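Local atomic coordinates of dehydratase, IlvD/Edd family (Caulobacter crescentus, PDB entry 5OYN), a protein that catalyses the dehydration of D-xylonate to 2-dehydro-3-deoxy-D-arabinonate, and of D-gluconate with similar efficiency, using a [2Fe-2S] cluster and magnesium. Residues A[222-227]-A[232-237]; A[325-330]-A[374-379]. All blocks are in the same frame, centred on the assembly; numbering follows the deposited sequence.

Contact 1 (A[222-227]-A[232-237])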
# COMPACT_ATOMS: atom_id res chain seq x y z
N VAL A 222 -5.08 28.47 -10.96
CA VAL A 222 -5.16 29.63 -10.08
C VAL A 222 -4.09 29.53 -8.99
O VAL A 222 -3.32 30.47 -8.78
CB VAL A 222 -6.56 29.76 -9.47
CG1 VAL A 222 -6.52 30.57 -8.15
CG2 VAL A 222 -7.52 30.36 -10.48
N ALA A 223 -4.03 28.39 -8.30
CA ALA A 223 -3.06 28.27 -7.23
C ALA A 223 -1.65 28.47 -7.74
O ALA A 223 -0.76 28.89 -6.99
CB ALA A 223 -3.18 26.89 -6.55
N GLU A 224 -1.40 28.14 -9.01
CA GLU A 224 -0.08 28.43 -9.57
C GLU A 224 0.08 29.93 -9.77
O GLU A 224 1.08 30.52 -9.33
CB GLU A 224 0.13 27.67 -10.88
CG GLU A 224 1.58 27.23 -11.08
CD GLU A 224 1.85 26.52 -12.42
OE1 GLU A 224 1.04 25.68 -12.86
OE2 GLU A 224 2.91 26.81 -13.03
N ALA A 225 -0.91 30.57 -10.39
CA ALA A 225 -0.89 32.02 -10.58
C ALA A 225 -0.79 32.75 -9.24
O ALA A 225 -0.09 33.77 -9.13
CB ALA A 225 -2.14 32.48 -11.33
N LEU A 226 -1.47 32.24 -8.22
CA LEU A 226 -1.39 32.80 -6.88
C LEU A 226 -0.01 32.62 -6.25
O LEU A 226 0.22 33.19 -5.17
CB LEU A 226 -2.43 32.16 -5.97
CG LEU A 226 -3.88 32.60 -6.06
CD1 LEU A 226 -4.65 32.02 -4.88
CD2 LEU A 226 -4.00 34.12 -6.10
N GLY A 227 0.88 31.85 -6.87
CA GLY A 227 2.20 31.61 -6.33
C GLY A 227 2.25 30.63 -5.18
O GLY A 227 3.17 30.70 -4.37
N GLY A 232 4.71 25.07 -13.07
CA GLY A 232 4.36 23.95 -13.91
C GLY A 232 3.52 22.90 -13.23
O GLY A 232 3.13 21.93 -13.89
N CYS A 233 3.18 23.09 -11.96
CA CYS A 233 2.49 22.07 -11.19
C CYS A 233 1.06 21.83 -11.69
O CYS A 233 0.60 20.68 -11.74
CB CYS A 233 2.47 22.49 -9.72
SG CYS A 233 1.82 21.26 -8.60
N ALA A 234 0.33 22.88 -12.04
CA ALA A 234 -1.11 22.76 -12.22
C ALA A 234 -1.46 21.75 -13.31
O ALA A 234 -2.37 20.92 -13.13
CB ALA A 234 -1.72 24.12 -12.55
N ALA A 235 -0.77 21.80 -14.45
CA ALA A 235 -1.30 21.20 -15.66
C ALA A 235 -0.84 19.77 -15.92
O ALA A 235 -1.43 19.12 -16.79
CB ALA A 235 -0.93 22.04 -16.89
N ILE A 236 0.19 19.28 -15.23
CA ILE A 236 0.69 17.92 -15.50
C ILE A 236 -0.45 16.92 -15.35
O ILE A 236 -1.15 16.93 -14.31
CB ILE A 236 1.85 17.55 -14.56
CG1 ILE A 236 2.84 18.71 -14.39
CG2 ILE A 236 2.58 16.33 -15.10
CD1 ILE A 236 3.77 18.55 -13.20
N PRO A 237 -0.73 16.08 -16.34
CA PRO A 237 -1.77 15.06 -16.17
C PRO A 237 -1.37 14.05 -15.09
O PRO A 237 -0.20 13.65 -14.99
CB PRO A 237 -1.87 14.41 -17.56
CG PRO A 237 -1.36 15.48 -18.50
CD PRO A 237 -0.23 16.12 -17.73
O HOH W 1 0.78 24.35 -15.03
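The last turn of helix 215-225 is tied to the loop that follows it by one buried carboxylate: Glu224 reaches from the helix to the backbone N-H groups of Gly232 and Ala234. Its OE2 accepts from Gly232 N at an N-H...O angle of 165°, and its OE1 from Ala234 N at 3.0 Å and 158°. Both donors come from above the carboxylate plane, so the loop backbone lies against the flat side of the group. Beyond CG the glutamate chain runs extended (chi2 -177°), which carries the carboxylate across the gap between backbones whose nearest CA atoms, those of Glu224 and Ala234, are 6.3 Å apart. The methyl CB of Ala234 sits beside the same oxygen, 3.2 Å from Glu224 OE1. A water donates to Glu224 OE1 at 2.6 Å and accepts weakly from Ala235 N, extending the grip by one residue. At the end of 222-227 the helix closes in a Schellman motif at Gly227, whose positive phi turns the chain out of the helix. Ala338 and Pro339 of helix 337-347 also touch the Glu224 side chain, while Arg243 binds the carbonyls of Cys233 and Ile236. A glutamine in place of Glu224 would probably hold this turn less firmly, since its NH2 end cannot accept and one of the two loop N-H groups would be left without its mate. With two backbone N-H groups and a water directed at it, the buried carboxylate is likely to be stabilised as the anion by these neutral donors, without a charged partner among the two segments.

Contact 2 (A[325-330]-A[374-379])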
# COMPACT_ATOMS: atom_id res chain seq x y z
N GLY A 325 -12.59 25.90 -26.37
CA GLY A 325 -11.83 25.58 -27.57
C GLY A 325 -11.87 24.09 -27.88
O GLY A 325 -12.88 23.41 -27.69
N LYS A 326 -10.71 23.58 -28.31
CA LYS A 326 -10.60 22.31 -29.02
C LYS A 326 -9.94 21.18 -28.22
O LYS A 326 -10.48 20.07 -28.17
CB LYS A 326 -9.82 22.55 -30.31
CG LYS A 326 -9.55 21.33 -31.13
CD LYS A 326 -8.68 21.69 -32.32
CE LYS A 326 -8.71 20.62 -33.39
NZ LYS A 326 -7.34 20.14 -33.62
N TYR A 327 -8.78 21.40 -27.61
CA TYR A 327 -7.99 20.31 -27.05
C TYR A 327 -8.30 20.09 -25.57
O TYR A 327 -9.24 20.65 -25.01
CB TYR A 327 -6.50 20.57 -27.28
CG TYR A 327 -6.16 20.69 -28.74
CD1 TYR A 327 -6.09 19.57 -29.56
CD2 TYR A 327 -5.94 21.94 -29.32
CE1 TYR A 327 -5.78 19.68 -30.91
CE2 TYR A 327 -5.64 22.06 -30.68
CZ TYR A 327 -5.56 20.94 -31.46
OH TYR A 327 -5.26 21.06 -32.80
N LEU A 328 -7.52 19.23 -24.92
CA LEU A 328 -7.75 18.85 -23.54
C LEU A 328 -6.46 19.00 -22.74
O LEU A 328 -5.46 19.51 -23.26
CB LEU A 328 -8.28 17.42 -23.47
CG LEU A 328 -9.57 17.10 -24.23
CD1 LEU A 328 -9.98 15.67 -23.99
CD2 LEU A 328 -10.69 18.01 -23.82
N GLY A 329 -6.47 18.54 -21.48
CA GLY A 329 -5.37 18.84 -20.56
C GLY A 329 -4.00 18.37 -21.03
O GLY A 329 -2.99 19.01 -20.73
N GLU A 330 -3.94 17.27 -21.77
CA GLU A 330 -2.64 16.79 -22.23
C GLU A 330 -1.98 17.79 -23.16
O GLU A 330 -0.81 18.13 -22.99
CB GLU A 330 -2.80 15.44 -22.93
CG GLU A 330 -3.02 14.27 -21.98
CD GLU A 330 -2.64 12.96 -22.63
OE1 GLU A 330 -1.42 12.71 -22.70
OE2 GLU A 330 -3.54 12.21 -23.08
N ASP A 374 3.63 25.27 -28.36
CA ASP A 374 2.59 24.81 -29.28
C ASP A 374 1.63 25.97 -29.54
O ASP A 374 0.67 26.18 -28.79
CB ASP A 374 1.87 23.60 -28.72
CG ASP A 374 1.21 22.76 -29.79
OD1 ASP A 374 0.89 23.33 -30.86
OD2 ASP A 374 1.02 21.54 -29.57
N ARG A 375 1.86 26.72 -30.62
CA ARG A 375 0.96 27.83 -30.88
C ARG A 375 -0.40 27.37 -31.40
O ARG A 375 -1.28 28.22 -31.60
CB ARG A 375 1.61 28.81 -31.86
CG ARG A 375 2.73 29.68 -31.24
CD ARG A 375 2.19 30.78 -30.32
NE ARG A 375 3.25 31.54 -29.65
CZ ARG A 375 3.08 32.27 -28.55
NH1 ARG A 375 1.88 32.36 -27.97
NH2 ARG A 375 4.10 32.92 -28.01
N GLU A 376 -0.60 26.07 -31.62
CA GLU A 376 -1.92 25.52 -31.91
C GLU A 376 -2.81 25.50 -30.67
O GLU A 376 -4.04 25.39 -30.78
CB GLU A 376 -1.80 24.08 -32.46
CG GLU A 376 -2.08 23.88 -33.97
CD GLU A 376 -1.63 22.49 -34.52
OE1 GLU A 376 -1.48 21.51 -33.73
OE2 GLU A 376 -1.41 22.37 -35.75
N VAL A 377 -2.20 25.60 -29.50
CA VAL A 377 -2.85 25.32 -28.23
C VAL A 377 -2.89 26.55 -27.35
O VAL A 377 -3.92 26.87 -26.75
CB VAL A 377 -2.14 24.14 -27.49
CG1 VAL A 377 -2.89 23.77 -26.22
CG2 VAL A 377 -1.99 22.97 -28.42
N ILE A 378 -1.76 27.25 -27.24
CA ILE A 378 -1.68 28.50 -26.50
C ILE A 378 -1.38 29.60 -27.51
O ILE A 378 -0.25 29.74 -27.99
CB ILE A 378 -0.64 28.44 -25.39
CG1 ILE A 378 -1.06 27.37 -24.38
CG2 ILE A 378 -0.49 29.81 -24.76
CD1 ILE A 378 -0.03 27.08 -23.31
N PHE A 379 -2.41 30.39 -27.84
CA PHE A 379 -2.29 31.41 -28.87
C PHE A 379 -1.51 32.62 -28.37
O PHE A 379 -1.45 32.89 -27.16
CB PHE A 379 -3.67 31.84 -29.34
CG PHE A 379 -4.28 30.90 -30.33
CD1 PHE A 379 -4.05 29.53 -30.25
CD2 PHE A 379 -5.08 31.37 -31.35
CE1 PHE A 379 -4.61 28.65 -31.16
CE2 PHE A 379 -5.65 30.51 -32.27
CZ PHE A 379 -5.41 29.15 -32.17
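Tyr327 and Val377 mark the closest approach of the two backbones, their CA atoms 7.3 Å apart; no hydrogen bond joins 325-330 directly to 374-379, and the Tyr327 side chain bridges the interval. Its ring carries the contact. At the ring edge, near the plane, Tyr327 CE2 lies 3.7 Å from the backbone oxygen Glu376 O. Tyr327 CD2 meets the methyl Val377 CG2 obliquely at 4.2 Å. With CG anti to its own carbonyl carbon (chi1 -59°), the tyrosine swings its ring toward the other segment. Farther out, the Glu376 carboxylate is turned only 20° from the ring plane, but its OE1 remains 3.9 Å from Tyr327 OH. Lys326 CD rests over one ring face, 3.3 Å above the plane and offset toward the rim. Opposite Tyr327, the chain is folded tightly: Asp374 O accepts from both Val377 N and Ile378 N, and Asp374 OD1 accepts from Glu376 N at 3.2 Å. Arg331 joins the two sides, making a cation-pi contact with Tyr327 and salt bridges with Asp374 and Glu376; Asn320 bonds to both backbones. Asp374 also bonds to Asn170 of a second subunit. The arrangement is an Asx turn, begun by Asp374, set against the residues that lead through Leu328, at the N-cap position, into helix 329-335.

Overall arrangement
The contacts follow one another along the chain, contact 1 closing before contact 2 opens, and their centres lie about 16 Å apart. Helix 329-335 is the element they share: 325-330 runs into its start, Ala235, Ile236 and Pro237 of contact 1 pack on its Phe332 and His333, and Val377 of contact 2 packs on its Arg331 and Ala335. The two also touch directly, Pro237 CG lying 4.0 Å from Glu330 CG. Contact 1 is a short-range closure, with four residues between its segments; contact 2 spans 43 and brings together parts of the N-terminal and C-terminal family regions. Neither belongs to the cluster or magnesium site.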